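Local structure of SusD homolog (3EHM) at residues 24-36 with 98-110. The protein probably binds mucin O-glycans as a SusD-like lipoprotein, helping a human gut symbiont to use these host sugars. Residues are numbered along the deposited sequence; the frame is centred on the assembly and turned at random.
Sequences KYGARFMNMQQRV and QIFLPWNEIYEIA
Arg28 reaches across to Glu105 with a nearly straight hydrogen bond, also a salt bridge, NE to OE1 at 2.7 Å and 170° at the hydrogen. The carboxylate is met from above its plane, whereas OE1 lies close to the guanidinium plane. With CG beside the backbone N and the chain extended to NE, the aliphatic part of Arg28 runs over Ile106, and the guanidinium presents one face to Ile109 CD1. NH1 turns back to Lys24 O at 2.8 Å, in the carbonyl plane, so two bonds fix its rotation. A leucine in its place would probably leave Glu105 without its mate and Ile109 CD1 without the flat surface it covers.

Deeper in, selenomethionine Met32 is a knob among Ile99, Pro102, Ile106 and Trp103. Its CG packs on Pro102 CG at 3.6 Å, and the bend at chi3 (70°) sets CE at the edge of the Trp103 ring; SE also lies at the edge, a Met-aromatic contact suited to a flexible, polarisable chain. Ile106 answers from the other helix, its two branches touching Met32 SE with CD1 (3.7 Å) and the Tyr25 ring with CG2 at once. This reciprocal knobs-into-holes packing joins two roughly antiparallel helices, 150° between their directions and axes 8.7 Å at closest approach, in the mainly helical SusD-like fold. Pro102, lacking an N-H, sits at a kink in helix 85-110, its CB 3.5 Å from Arg28 O.

At one end Tyr25 runs alongside Ile109 in the opposite direction, CE2 3.7 Å from CG2, long enough to span Ile106 to Ala110; at the other, one Arg35 guanidinium face lies against Gln98 NE2. Helix 116-140 backs the pair: Ile121 touches Tyr25, Ile124 touches Phe29, and Asn126 accepts a hydrogen bond from Trp103 NE1.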
loop_
_atom_site.group_PDB
_atom_site.type_symbol
_atom_site.label_atom_id
_atom_site.label_comp_id
_atom_site.label_asym_id
_atom_site.label_seq_id
_atom_site.Cartn_x
_atom_site.Cartn_y
_atom_site.Cartn_z
ATOM N N LYS A 24 -13.926 -23.493 16.071
ATOM C CA LYS A 24 -12.490 -23.595 16.303
ATOM C C LYS A 24 -11.631 -22.681 15.433
ATOM O O LYS A 24 -10.467 -22.441 15.755
ATOM C CB LYS A 24 -12.026 -25.044 16.126
ATOM C CG LYS A 24 -12.242 -25.617 14.742
ATOM C CD LYS A 24 -11.883 -27.097 14.729
ATOM C CE LYS A 24 -12.213 -27.739 13.393
ATOM N NZ LYS A 24 -11.922 -29.201 13.409
ATOM N N TYR A 25 -12.199 -22.171 14.342
ATOM C CA TYR A 25 -11.462 -21.294 13.429
ATOM C C TYR A 25 -11.787 -19.806 13.586
ATOM O O TYR A 25 -10.973 -18.949 13.251
ATOM C CB TYR A 25 -11.749 -21.687 11.979
ATOM C CG TYR A 25 -11.335 -23.091 11.610
ATOM C CD1 TYR A 25 -12.288 -24.063 11.297
ATOM C CD2 TYR A 25 -9.991 -23.448 11.562
ATOM C CE1 TYR A 25 -11.905 -25.359 10.942
ATOM C CE2 TYR A 25 -9.600 -24.734 11.214
ATOM C CZ TYR A 25 -10.557 -25.683 10.903
ATOM O OH TYR A 25 -10.155 -26.953 10.556
ATOM N N GLY A 26 -12.986 -19.519 14.081
ATOM C CA GLY A 26 -13.455 -18.151 14.242
ATOM C C GLY A 26 -12.553 -17.065 14.802
ATOM O O GLY A 26 -12.236 -16.098 14.101
ATOM N N ALA A 27 -12.163 -17.198 16.065
ATOM C CA ALA A 27 -11.314 -16.203 16.711
ATOM C C ALA A 27 -9.998 -16.016 15.964
ATOM O O ALA A 27 -9.536 -14.893 15.769
ATOM C CB ALA A 27 -11.043 -16.611 18.154
ATOM N N ARG A 28 -9.398 -17.126 15.552
ATOM C CA ARG A 28 -8.139 -17.089 14.822
ATOM C C ARG A 28 -8.277 -16.354 13.495
ATOM O O ARG A 28 -7.425 -15.543 13.134
ATOM C CB ARG A 28 -7.650 -18.514 14.577
ATOM C CG ARG A 28 -7.133 -19.193 15.828
ATOM C CD ARG A 28 -7.157 -20.701 15.683
ATOM N NE ARG A 28 -6.445 -21.353 16.774
ATOM C CZ ARG A 28 -6.947 -22.339 17.506
ATOM N NH1 ARG A 28 -8.173 -22.787 17.264
ATOM N NH2 ARG A 28 -6.220 -22.884 18.473
ATOM N N PHE A 29 -9.358 -16.638 12.773
ATOM C CA PHE A 29 -9.592 -15.999 11.482
ATOM C C PHE A 29 -9.843 -14.498 11.622
ATOM O O PHE A 29 -9.383 -13.706 10.797
ATOM C CB PHE A 29 -10.773 -16.671 10.771
ATOM C CG PHE A 29 -11.038 -16.134 9.393
ATOM C CD1 PHE A 29 -10.000 -15.986 8.476
ATOM C CD2 PHE A 29 -12.328 -15.781 9.009
ATOM C CE1 PHE A 29 -10.243 -15.494 7.196
ATOM C CE2 PHE A 29 -12.582 -15.288 7.732
ATOM C CZ PHE A 29 -11.536 -15.143 6.824
HETATM N N MSE A 30 -10.566 -14.095 12.661
HETATM C CA MSE A 30 -10.828 -12.674 12.845
HETATM C C MSE A 30 -9.551 -11.940 13.242
HETATM O O MSE A 30 -9.354 -10.782 12.873
HETATM C CB MSE A 30 -11.935 -12.456 13.881
HETATM C CG MSE A 30 -13.304 -12.901 13.387
HETATM SE SE MSE A 30 -14.774 -12.114 14.369
HETATM C CE MSE A 30 -14.500 -13.045 16.043
ATOM N N ASN A 31 -8.677 -12.620 13.980
ATOM C CA ASN A 31 -7.407 -12.029 14.387
ATOM C C ASN A 31 -6.606 -11.782 13.113
ATOM O O ASN A 31 -6.021 -10.712 12.933
ATOM C CB ASN A 31 -6.639 -12.985 15.312
ATOM C CG ASN A 31 -5.298 -12.418 15.771
ATOM O OD1 ASN A 31 -4.522 -13.098 16.447
ATOM N ND2 ASN A 31 -5.024 -11.171 15.414
HETATM N N MSE A 32 -6.597 -12.772 12.225
HETATM C CA MSE A 32 -5.875 -12.656 10.958
HETATM C C MSE A 32 -6.321 -11.442 10.155
HETATM O O MSE A 32 -5.497 -10.667 9.670
HETATM C CB MSE A 32 -6.078 -13.907 10.090
HETATM C CG MSE A 32 -5.283 -15.127 10.520
HETATM SE SE MSE A 32 -5.416 -16.529 9.172
HETATM C CE MSE A 32 -4.357 -15.688 7.783
ATOM N N GLN A 33 -7.633 -11.291 10.007
ATOM C CA GLN A 33 -8.187 -10.183 9.242
ATOM C C GLN A 33 -7.796 -8.816 9.787
ATOM O O GLN A 33 -7.556 -7.880 9.022
ATOM C CB GLN A 33 -9.709 -10.307 9.188
ATOM C CG GLN A 33 -10.170 -11.578 8.499
ATOM C CD GLN A 33 -11.660 -11.787 8.609
ATOM O OE1 GLN A 33 -12.441 -11.177 7.881
ATOM N NE2 GLN A 33 -12.066 -12.648 9.534
ATOM N N GLN A 34 -7.733 -8.696 11.105
ATOM C CA GLN A 34 -7.367 -7.428 11.720
ATOM C C GLN A 34 -5.871 -7.157 11.613
ATOM O O GLN A 34 -5.422 -6.049 11.890
ATOM C CB GLN A 34 -7.771 -7.424 13.190
ATOM C CG GLN A 34 -9.254 -7.607 13.412
ATOM C CD GLN A 34 -9.582 -7.803 14.870
ATOM O OE1 GLN A 34 -9.465 -6.877 15.671
ATOM N NE2 GLN A 34 -9.981 -9.019 15.229
ATOM N N ARG A 35 -5.105 -8.171 11.216
ATOM C CA ARG A 35 -3.651 -8.044 11.099
ATOM C C ARG A 35 -3.120 -7.675 9.714
ATOM O O ARG A 35 -2.019 -7.133 9.600
ATOM C CB ARG A 35 -2.976 -9.347 11.536
ATOM C CG ARG A 35 -3.180 -9.703 12.994
ATOM C CD ARG A 35 -2.510 -8.700 13.908
ATOM N NE ARG A 35 -2.639 -9.098 15.304
ATOM C CZ ARG A 35 -2.005 -8.509 16.310
ATOM N NH1 ARG A 35 -1.191 -7.489 16.075
ATOM N NH2 ARG A 35 -2.186 -8.944 17.552
ATOM N N VAL A 36 -3.874 -7.991 8.664
ATOM C CA VAL A 36 -3.431 -7.682 7.301
ATOM C C VAL A 36 -2.926 -6.241 7.256
ATOM O O VAL A 36 -1.817 -5.971 6.797
ATOM C CB VAL A 36 -4.578 -7.882 6.300
ATOM C CG1 VAL A 36 -4.121 -7.510 4.892
ATOM C CG2 VAL A 36 -5.036 -9.336 6.348
ATOM N N GLN A 98 2.961 -11.372 13.293
ATOM C CA GLN A 98 1.700 -11.313 14.038
ATOM C C GLN A 98 0.625 -12.172 13.379
ATOM O O GLN A 98 -0.076 -12.925 14.057
ATOM C CB GLN A 98 1.193 -9.868 14.176
ATOM C CG GLN A 98 1.982 -9.008 15.175
ATOM C CD GLN A 98 1.843 -9.448 16.638
ATOM O OE1 GLN A 98 2.516 -8.910 17.522
ATOM N NE2 GLN A 98 0.968 -10.413 16.897
ATOM N N ILE A 99 0.504 -12.080 12.058
ATOM C CA ILE A 99 -0.500 -12.869 11.355
ATOM C C ILE A 99 -0.069 -14.339 11.209
ATOM O O ILE A 99 -0.907 -15.226 11.043
ATOM C CB ILE A 99 -0.816 -12.247 9.969
ATOM C CG1 ILE A 99 -2.126 -12.828 9.432
ATOM C CG2 ILE A 99 0.324 -12.502 8.996
ATOM C CD1 ILE A 99 -2.638 -12.129 8.188
ATOM N N PHE A 100 1.234 -14.598 11.290
ATOM C CA PHE A 100 1.746 -15.969 11.188
ATOM C C PHE A 100 1.160 -16.847 12.287
ATOM O O PHE A 100 0.780 -17.990 12.042
ATOM C CB PHE A 100 3.271 -16.003 11.326
ATOM C CG PHE A 100 3.846 -17.397 11.315
ATOM C CD1 PHE A 100 4.087 -18.057 10.115
ATOM C CD2 PHE A 100 4.120 -18.062 12.509
ATOM C CE1 PHE A 100 4.589 -19.363 10.097
ATOM C CE2 PHE A 100 4.621 -19.370 12.504
ATOM C CZ PHE A 100 4.856 -20.018 11.293
ATOM N N LEU A 101 1.101 -16.300 13.499
ATOM C CA LEU A 101 0.587 -17.023 14.659
ATOM C C LEU A 101 -0.770 -17.683 14.441
ATOM O O LEU A 101 -0.872 -18.911 14.442
ATOM C CB LEU A 101 0.516 -16.096 15.881
ATOM C CG LEU A 101 1.775 -15.939 16.741
ATOM C CD1 LEU A 101 2.107 -17.282 17.382
ATOM C CD2 LEU A 101 2.936 -15.442 15.904
ATOM N N PRO A 102 -1.834 -16.880 14.263
ATOM C CA PRO A 102 -3.148 -17.491 14.055
ATOM C C PRO A 102 -3.241 -18.328 12.774
ATOM O O PRO A 102 -3.959 -19.333 12.735
ATOM C CB PRO A 102 -4.088 -16.287 14.052
ATOM C CG PRO A 102 -3.238 -15.196 13.492
ATOM C CD PRO A 102 -1.922 -15.408 14.202
ATOM N N TRP A 103 -2.532 -17.926 11.725
ATOM C CA TRP A 103 -2.581 -18.701 10.490
ATOM C C TRP A 103 -2.026 -20.098 10.719
ATOM O O TRP A 103 -2.603 -21.084 10.263
ATOM C CB TRP A 103 -1.766 -18.057 9.365
ATOM C CG TRP A 103 -1.693 -18.967 8.165
ATOM C CD1 TRP A 103 -2.651 -19.137 7.204
ATOM C CD2 TRP A 103 -0.668 -19.929 7.882
ATOM N NE1 TRP A 103 -2.290 -20.151 6.346
ATOM C CE2 TRP A 103 -1.077 -20.654 6.739
ATOM C CE3 TRP A 103 0.554 -20.253 8.486
ATOM C CZ2 TRP A 103 -0.307 -21.684 6.187
ATOM C CZ3 TRP A 103 1.321 -21.277 7.938
ATOM C CH2 TRP A 103 0.883 -21.981 6.799
ATOM N N ASN A 104 -0.898 -20.171 11.415
ATOM C CA ASN A 104 -0.245 -21.441 11.687
ATOM C C ASN A 104 -1.135 -22.403 12.464
ATOM O O ASN A 104 -1.104 -23.610 12.223
ATOM C CB ASN A 104 1.063 -21.212 12.443
ATOM C CG ASN A 104 1.906 -22.470 12.545
ATOM O OD1 ASN A 104 2.156 -23.150 11.547
ATOM N ND2 ASN A 104 2.358 -22.780 13.753
ATOM N N GLU A 105 -1.927 -21.875 13.395
ATOM C CA GLU A 105 -2.823 -22.726 14.176
ATOM C C GLU A 105 -3.951 -23.249 13.289
ATOM O O GLU A 105 -4.356 -24.404 13.407
ATOM C CB GLU A 105 -3.407 -21.958 15.361
ATOM C CG GLU A 105 -2.355 -21.330 16.255
ATOM C CD GLU A 105 -2.928 -20.808 17.558
ATOM O OE1 GLU A 105 -4.099 -20.364 17.564
ATOM O OE2 GLU A 105 -2.200 -20.831 18.575
ATOM N N ILE A 106 -4.454 -22.395 12.400
ATOM C CA ILE A 106 -5.522 -22.787 11.487
ATOM C C ILE A 106 -4.985 -23.878 10.565
ATOM O O ILE A 106 -5.648 -24.884 10.320
ATOM C CB ILE A 106 -6.001 -21.587 10.627
ATOM C CG1 ILE A 106 -6.730 -20.576 11.513
ATOM C CG2 ILE A 106 -6.918 -22.068 9.499
ATOM C CD1 ILE A 106 -7.249 -19.364 10.757
ATOM N N TYR A 107 -3.772 -23.668 10.066
ATOM C CA TYR A 107 -3.120 -24.622 9.177
ATOM C C TYR A 107 -2.987 -25.980 9.859
ATOM O O TYR A 107 -3.361 -27.012 9.301
ATOM C CB TYR A 107 -1.731 -24.102 8.788
ATOM C CG TYR A 107 -0.936 -25.035 7.901
ATOM C CD1 TYR A 107 -1.384 -25.364 6.624
ATOM C CD2 TYR A 107 0.274 -25.577 8.334
ATOM C CE1 TYR A 107 -0.647 -26.209 5.797
ATOM C CE2 TYR A 107 1.019 -26.423 7.514
ATOM C CZ TYR A 107 0.552 -26.733 6.249
ATOM O OH TYR A 107 1.290 -27.560 5.432
ATOM N N GLU A 108 -2.452 -25.975 11.073
ATOM C CA GLU A 108 -2.262 -27.208 11.820
ATOM C C GLU A 108 -3.575 -27.968 11.993
ATOM O O GLU A 108 -3.612 -29.194 11.884
ATOM C CB GLU A 108 -1.646 -26.893 13.189
ATOM C CG GLU A 108 -1.539 -28.095 14.113
ATOM C CD GLU A 108 -0.658 -27.835 15.322
ATOM O OE1 GLU A 108 -0.547 -28.740 16.177
ATOM O OE2 GLU A 108 -0.073 -26.732 15.416
ATOM N N ILE A 109 -4.655 -27.234 12.238
ATOM C CA ILE A 109 -5.964 -27.843 12.450
ATOM C C ILE A 109 -6.663 -28.347 11.189
ATOM O O ILE A 109 -7.322 -29.383 11.212
ATOM C CB ILE A 109 -6.921 -26.853 13.151
ATOM C CG1 ILE A 109 -6.339 -26.419 14.498
ATOM C CG2 ILE A 109 -8.283 -27.501 13.357
ATOM C CD1 ILE A 109 -7.115 -25.290 15.167
ATOM N N ALA A 110 -6.507 -27.626 10.086
ATOM C CA ALA A 110 -7.190 -27.999 8.853
ATOM C C ALA A 110 -6.396 -28.688 7.746
ATOM O O ALA A 110 -6.995 -29.285 6.857
ATOM C CB ALA A 110 -7.874 -26.758 8.275
#